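Local coordinates for protein phosphodiesterase (Pseudomonas aeruginosa, PDB 4G75) that is a colicin M-like bacteriocin that binds magnesium and probably kills related bacteria by degrading a lipid-linked precursor of peptidoglycan, at residues D4-I10 against D105-A109; L92-N98 against A109-A113. All coordinates share one frame; numbering follows the deposited sequence.

Contact 1 (D4-I10 against D105-A109); sequences DLGTTTI and DRITA
Asp4 and Arg106 form a side-on bidentate salt bridge that fastens the N-terminal loop to the start of helix 106-113, with an Asx turn at Asp4 shaping the loop around the guanidinium group. Asp4 CG lies anti to its own nitrogen (chi1 178°), which carries the carboxylate across to the arginine. The two flat groups meet edge to edge and nearly coplanar, their planes 16° apart. Asp4 OD1 receives Arg106 NH2 at 2.9 Å on its syn lone pair, with an N-H...O angle of 166°. Asp4 OD2 takes Arg106 NE at 2.9 Å, also syn, and accepts a further bond from Gln99 of helix 81-102. Gly6 N closes the Asx turn on Asp4 OD1 from above the carboxylate plane, 3.2 Å between the two atoms, so this oxygen has two donors, one a backbone N-H and one the charged guanidinium. Gly6 itself has a positive phi, and its CA comes within 3.4 Å of Arg106 NH2. Past Thr7, the chain folds back so that the carbonyl of Thr8 meets the outer end of the guanidinium. Thr8 O accepts from both terminal nitrogens, 2.8 Å from Arg106 NH1 and 2.9 Å from Arg106 NH2, an end-on fork close to the guanidinium plane. Two grips on adjoining edges, the carboxylate on the NE-NH2 side and the carbonyl at the NH1-NH2 end, share NH2 and would resist rotation of the group, buried on a side chain extended from CG to NE. On the helix side, Asp105 is the N-cap, accepting from the nitrogen of Thr108. Ile10 ends the loop segment by running beside the arginine in the opposite sense; its CD1 reaches the aliphatic CD of Arg106 and lies 4.1 Å from Ile107 CG1.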
loop_
_atom_site.group_PDB
_atom_site.type_symbol
_atom_site.label_atom_id
_atom_site.label_comp_id
_atom_site.label_asym_id
_atom_site.label_seq_id
_atom_site.Cartn_x
_atom_site.Cartn_y
_atom_site.Cartn_z
ATOM N N ASP A 4 -7.604 1.082 10.487
ATOM C CA ASP A 4 -6.249 1.535 10.739
ATOM C C ASP A 4 -5.631 1.869 9.391
ATOM O O ASP A 4 -5.085 0.992 8.721
ATOM C CB ASP A 4 -5.430 0.441 11.425
ATOM C CG ASP A 4 -3.990 0.859 11.673
ATOM O OD1 ASP A 4 -3.653 2.028 11.401
ATOM O OD2 ASP A 4 -3.192 0.015 12.141
ATOM N N LEU A 5 -5.716 3.131 8.989
ATOM C CA LEU A 5 -5.198 3.521 7.683
ATOM C C LEU A 5 -3.825 4.176 7.771
ATOM O O LEU A 5 -3.473 5.018 6.945
ATOM C CB LEU A 5 -6.201 4.421 6.948
ATOM C CG LEU A 5 -7.630 3.869 6.897
ATOM C CD1 LEU A 5 -8.540 4.813 6.106
ATOM C CD2 LEU A 5 -7.646 2.466 6.292
ATOM N N GLY A 6 -3.049 3.777 8.776
ATOM C CA GLY A 6 -1.659 4.174 8.885
ATOM C C GLY A 6 -1.397 5.636 9.190
ATOM O O GLY A 6 -0.366 6.172 8.789
ATOM N N THR A 7 -2.315 6.285 9.897
ATOM C CA THR A 7 -2.134 7.690 10.239
ATOM C C THR A 7 -1.429 7.855 11.583
ATOM O O THR A 7 -0.766 8.861 11.823
ATOM C CB THR A 7 -3.466 8.449 10.278
ATOM O OG1 THR A 7 -4.367 7.792 11.173
ATOM C CG2 THR A 7 -4.093 8.501 8.882
ATOM N N THR A 8 -1.575 6.865 12.454
ATOM C CA THR A 8 -0.988 6.940 13.791
ATOM C C THR A 8 0.347 6.204 13.868
ATOM O O THR A 8 0.554 5.204 13.184
ATOM C CB THR A 8 -1.940 6.356 14.840
ATOM O OG1 THR A 8 -2.153 4.965 14.572
ATOM C CG2 THR A 8 -3.269 7.077 14.796
ATOM N N THR A 9 1.255 6.709 14.695
ATOM C CA THR A 9 2.530 6.037 14.929
ATOM C C THR A 9 2.419 5.199 16.190
ATOM O O THR A 9 1.906 5.675 17.194
ATOM C CB THR A 9 3.666 7.051 15.132
ATOM O OG1 THR A 9 3.822 7.844 13.949
ATOM C CG2 THR A 9 4.970 6.334 15.428
ATOM N N ILE A 10 2.896 3.956 16.148
ATOM C CA ILE A 10 2.890 3.128 17.348
ATOM C C ILE A 10 4.291 2.917 17.893
ATOM O O ILE A 10 5.280 3.159 17.205
ATOM C CB ILE A 10 2.203 1.763 17.125
ATOM C CG1 ILE A 10 3.010 0.887 16.166
ATOM C CG2 ILE A 10 0.774 1.955 16.618
ATOM C CD1 ILE A 10 2.556 -0.557 16.172
ATOM N N ASP A 105 -4.552 -5.652 14.783
ATOM C CA ASP A 105 -3.656 -4.524 14.992
ATOM C C ASP A 105 -2.350 -4.860 14.274
ATOM O O ASP A 105 -2.151 -5.993 13.858
ATOM C CB ASP A 105 -3.396 -4.305 16.481
ATOM C CG ASP A 105 -2.688 -5.491 17.128
ATOM O OD1 ASP A 105 -3.373 -6.459 17.519
ATOM O OD2 ASP A 105 -1.449 -5.450 17.249
ATOM N N ARG A 106 -1.459 -3.888 14.146
ATOM C CA ARG A 106 -0.290 -4.052 13.286
ATOM C C ARG A 106 0.609 -5.190 13.725
ATOM O O ARG A 106 1.016 -6.033 12.916
ATOM C CB ARG A 106 0.510 -2.751 13.234
ATOM C CG ARG A 106 -0.266 -1.631 12.562
ATOM C CD ARG A 106 0.414 -0.292 12.749
ATOM N NE ARG A 106 -0.452 0.813 12.336
ATOM C CZ ARG A 106 -0.111 2.093 12.425
ATOM N NH1 ARG A 106 1.085 2.424 12.892
ATOM N NH2 ARG A 106 -0.962 3.043 12.052
ATOM N N ILE A 107 0.926 -5.208 15.014
ATOM C CA ILE A 107 1.834 -6.212 15.544
ATOM C C ILE A 107 1.227 -7.605 15.425
ATOM O O ILE A 107 1.881 -8.537 14.949
ATOM C CB ILE A 107 2.250 -5.871 16.990
ATOM C CG1 ILE A 107 3.088 -4.586 16.987
ATOM C CG2 ILE A 107 3.016 -7.036 17.623
ATOM C CD1 ILE A 107 3.359 -4.005 18.357
ATOM N N THR A 108 -0.032 -7.746 15.823
ATOM C CA THR A 108 -0.703 -9.038 15.697
ATOM C C THR A 108 -0.741 -9.497 14.239
ATOM O O THR A 108 -0.528 -10.667 13.939
ATOM C CB THR A 108 -2.134 -8.995 16.255
ATOM O OG1 THR A 108 -2.093 -8.687 17.655
ATOM C CG2 THR A 108 -2.827 -10.334 16.057
ATOM N N ALA A 109 -1.027 -8.568 13.338
ATOM C CA ALA A 109 -1.111 -8.893 11.924
ATOM C C ALA A 109 0.211 -9.475 11.428
ATOM O O ALA A 109 0.219 -10.460 10.701
ATOM C CB ALA A 109 -1.494 -7.654 11.121
#

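Contact 2 (L92-N98 against A109-A113); sequences LPQADYN and AMNRA
Ala109 and Ala113, one turn apart, press their methyls against helix 81-102 around Ala95, forming the close side of a helical hairpin whose short segments 92-98 and 109-113 run at 129° to each other. With alanines at the interface, the axes come to 8.0 Å. The methyl of Ala109 fits between Ala95 O, 3.5 Å from its CB, and Asn98 CB. Ala113 CB fills the next hollow along the helix, 3.6 Å from Ala95 N and 3.8 Å from Gln94 CG, which its first torsion sets anti to the backbone N and beside the methyl; the bend at chi2 then turns the amide toward Asn98. In return, the methyl of Ala95 settles among Ala109 O, the CA of Met110 and the CB of Ala113. Met110, a selenomethionine, starts by pointing away from helix 81-102, but its chain turns back at chi2 and chi3; its SE comes beside Ala95 CB, and its CE ends 3.9 Å from Leu92 CD2. Tyr49 of helix 34-49 touches both Leu92 and Met110. At the other flank, Asn98 reaches toward helix 106-113 with the ND2 end of its carboxamide, alongside the CB, CG and CD of Arg112, whose guanidinium stands 85° to the amide plane and turns its NE to Asp104 in a salt bridge. Asn98 ND2 gives a bond of 2.9 Å to Ala109 O, at 162°, in the carbonyl plane and on a lone pair. That oxygen also takes the regular helical bond from Ala113 N. Asn98 OD1 accepts from Gln94 NE2, which approaches from above its carbonyl plane, 3.1 Å between the two atoms. A backbone carbonyl can only accept, so Ala109 O sets which way the Asn98 amide faces, and OD1 is left to accept from Gln94.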
loop_
_atom_site.group_PDB
_atom_site.type_symbol
_atom_site.label_atom_id
_atom_site.label_comp_id
_atom_site.label_asym_id
_atom_site.label_seq_id
_atom_site.Cartn_x
_atom_site.Cartn_y
_atom_site.Cartn_z
ATOM N N LEU A 92 4.750 -9.667 3.928
ATOM C CA LEU A 92 4.126 -8.349 3.926
ATOM C C LEU A 92 2.679 -8.312 3.394
ATOM O O LEU A 92 1.813 -7.693 4.010
ATOM C CB LEU A 92 5.028 -7.318 3.234
ATOM C CG LEU A 92 6.221 -6.866 4.092
ATOM C CD1 LEU A 92 7.325 -6.267 3.228
ATOM C CD2 LEU A 92 5.784 -5.888 5.191
ATOM N N PRO A 93 2.400 -8.976 2.261
ATOM C CA PRO A 93 1.002 -8.930 1.805
ATOM C C PRO A 93 0.057 -9.659 2.750
ATOM O O PRO A 93 -1.119 -9.295 2.839
ATOM C CB PRO A 93 1.033 -9.671 0.460
ATOM C CG PRO A 93 2.443 -9.697 0.049
ATOM C CD PRO A 93 3.283 -9.636 1.287
ATOM N N GLN A 94 0.554 -10.681 3.436
ATOM C CA GLN A 94 -0.277 -11.419 4.378
ATOM C C GLN A 94 -0.579 -10.569 5.609
ATOM O O GLN A 94 -1.697 -10.583 6.117
ATOM C CB GLN A 94 0.381 -12.743 4.778
ATOM C CG GLN A 94 -0.472 -13.591 5.721
ATOM C CD GLN A 94 -1.688 -14.177 5.026
ATOM O OE1 GLN A 94 -1.564 -14.920 4.056
ATOM N NE2 GLN A 94 -2.877 -13.831 5.516
ATOM N N ALA A 95 0.412 -9.811 6.072
ATOM C CA ALA A 95 0.211 -8.893 7.188
ATOM C C ALA A 95 -0.848 -7.847 6.836
ATOM O O ALA A 95 -1.733 -7.533 7.634
ATOM C CB ALA A 95 1.527 -8.206 7.559
ATOM N N ASP A 96 -0.755 -7.302 5.632
ATOM C CA ASP A 96 -1.734 -6.315 5.212
ATOM C C ASP A 96 -3.130 -6.921 5.197
ATOM O O ASP A 96 -4.102 -6.300 5.664
ATOM C CB ASP A 96 -1.403 -5.745 3.835
ATOM C CG ASP A 96 -2.262 -4.542 3.501
ATOM O OD1 ASP A 96 -1.996 -3.464 4.075
ATOM O OD2 ASP A 96 -3.205 -4.683 2.694
ATOM N N TYR A 97 -3.229 -8.129 4.658
ATOM C CA TYR A 97 -4.517 -8.795 4.535
ATOM C C TYR A 97 -5.076 -9.180 5.901
ATOM O O TYR A 97 -6.293 -9.203 6.096
ATOM C CB TYR A 97 -4.426 -10.025 3.633
ATOM C CG TYR A 97 -5.789 -10.548 3.257
ATOM C CD1 TYR A 97 -6.629 -9.804 2.441
ATOM C CD2 TYR A 97 -6.250 -11.770 3.741
ATOM C CE1 TYR A 97 -7.893 -10.263 2.101
ATOM C CE2 TYR A 97 -7.517 -12.241 3.404
ATOM C CZ TYR A 97 -8.329 -11.478 2.582
ATOM O OH TYR A 97 -9.590 -11.924 2.245
ATOM N N ASN A 98 -4.195 -9.471 6.853
ATOM C CA ASN A 98 -4.654 -9.747 8.213
ATOM C C ASN A 98 -5.344 -8.528 8.812
ATOM O O ASN A 98 -6.354 -8.644 9.517
ATOM C CB ASN A 98 -3.493 -10.197 9.107
ATOM C CG ASN A 98 -3.026 -11.604 8.769
ATOM O OD1 ASN A 98 -3.738 -12.355 8.102
ATOM N ND2 ASN A 98 -1.839 -11.967 9.232
ATOM N N ALA A 109 -1.027 -8.568 13.338
ATOM C CA ALA A 109 -1.111 -8.893 11.924
ATOM C C ALA A 109 0.211 -9.475 11.428
ATOM O O ALA A 109 0.219 -10.460 10.701
ATOM C CB ALA A 109 -1.494 -7.654 11.121
HETATM N N MSE A 110 1.324 -8.873 11.834
HETATM C CA MSE A 110 2.630 -9.349 11.397
HETATM C C MSE A 110 2.993 -10.680 12.054
HETATM O O MSE A 110 3.509 -11.573 11.396
HETATM C CB MSE A 110 3.720 -8.318 11.670
HETATM C CG MSE A 110 5.103 -8.793 11.266
HETATM SE SE MSE A 110 5.250 -9.073 9.330
HETATM C CE MSE A 110 5.565 -7.197 8.869
ATOM N N ASN A 111 2.727 -10.819 13.346
ATOM C CA ASN A 111 3.029 -12.087 14.013
ATOM C C ASN A 111 2.222 -13.240 13.443
ATOM O O ASN A 111 2.732 -14.354 13.294
ATOM C CB ASN A 111 2.836 -11.980 15.525
ATOM C CG ASN A 111 3.907 -11.138 16.182
ATOM O OD1 ASN A 111 5.016 -11.018 15.666
ATOM N ND2 ASN A 111 3.579 -10.548 17.331
ATOM N N ARG A 112 0.965 -12.972 13.108
ATOM C CA ARG A 112 0.124 -13.986 12.481
ATOM C C ARG A 112 0.706 -14.370 11.127
ATOM O O ARG A 112 0.814 -15.554 10.798
ATOM C CB ARG A 112 -1.320 -13.490 12.331
ATOM C CG ARG A 112 -2.327 -14.601 12.061
ATOM C CD ARG A 112 -3.731 -14.070 11.766
ATOM N NE ARG A 112 -4.244 -13.177 12.808
ATOM C CZ ARG A 112 -4.727 -13.575 13.984
ATOM N NH1 ARG A 112 -4.746 -14.864 14.305
ATOM N NH2 ARG A 112 -5.167 -12.679 14.855
ATOM N N ALA A 113 1.088 -13.362 10.346
ATOM C CA ALA A 113 1.689 -13.591 9.043
ATOM C C ALA A 113 2.996 -14.382 9.132
ATOM O O ALA A 113 3.327 -15.139 8.219
ATOM C CB ALA A 113 1.920 -12.247 8.300
#

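In the fold
Both contacts use helix 106-113 and share Ala109, their centres about 11 Å apart. Contact 1 works at the helix start, where the partly exposed N-terminal loop meets Arg106 chiefly through charge and hydrogen bonds, with Ile10 adding a substantial apolar flank against Arg106 and Ile107. Contact 2 is the more buried, with six of its eight touching residues buried, and joins the helix to 81-102 by small interlocking methyls with one hydrogen bond from the Asn98 carboxamide across. Gln99 of helix 81-102 also touches Arg106 and Ala109, so the same helix backs both contacts. Both belong to the helical part of the chain, away from the magnesium site.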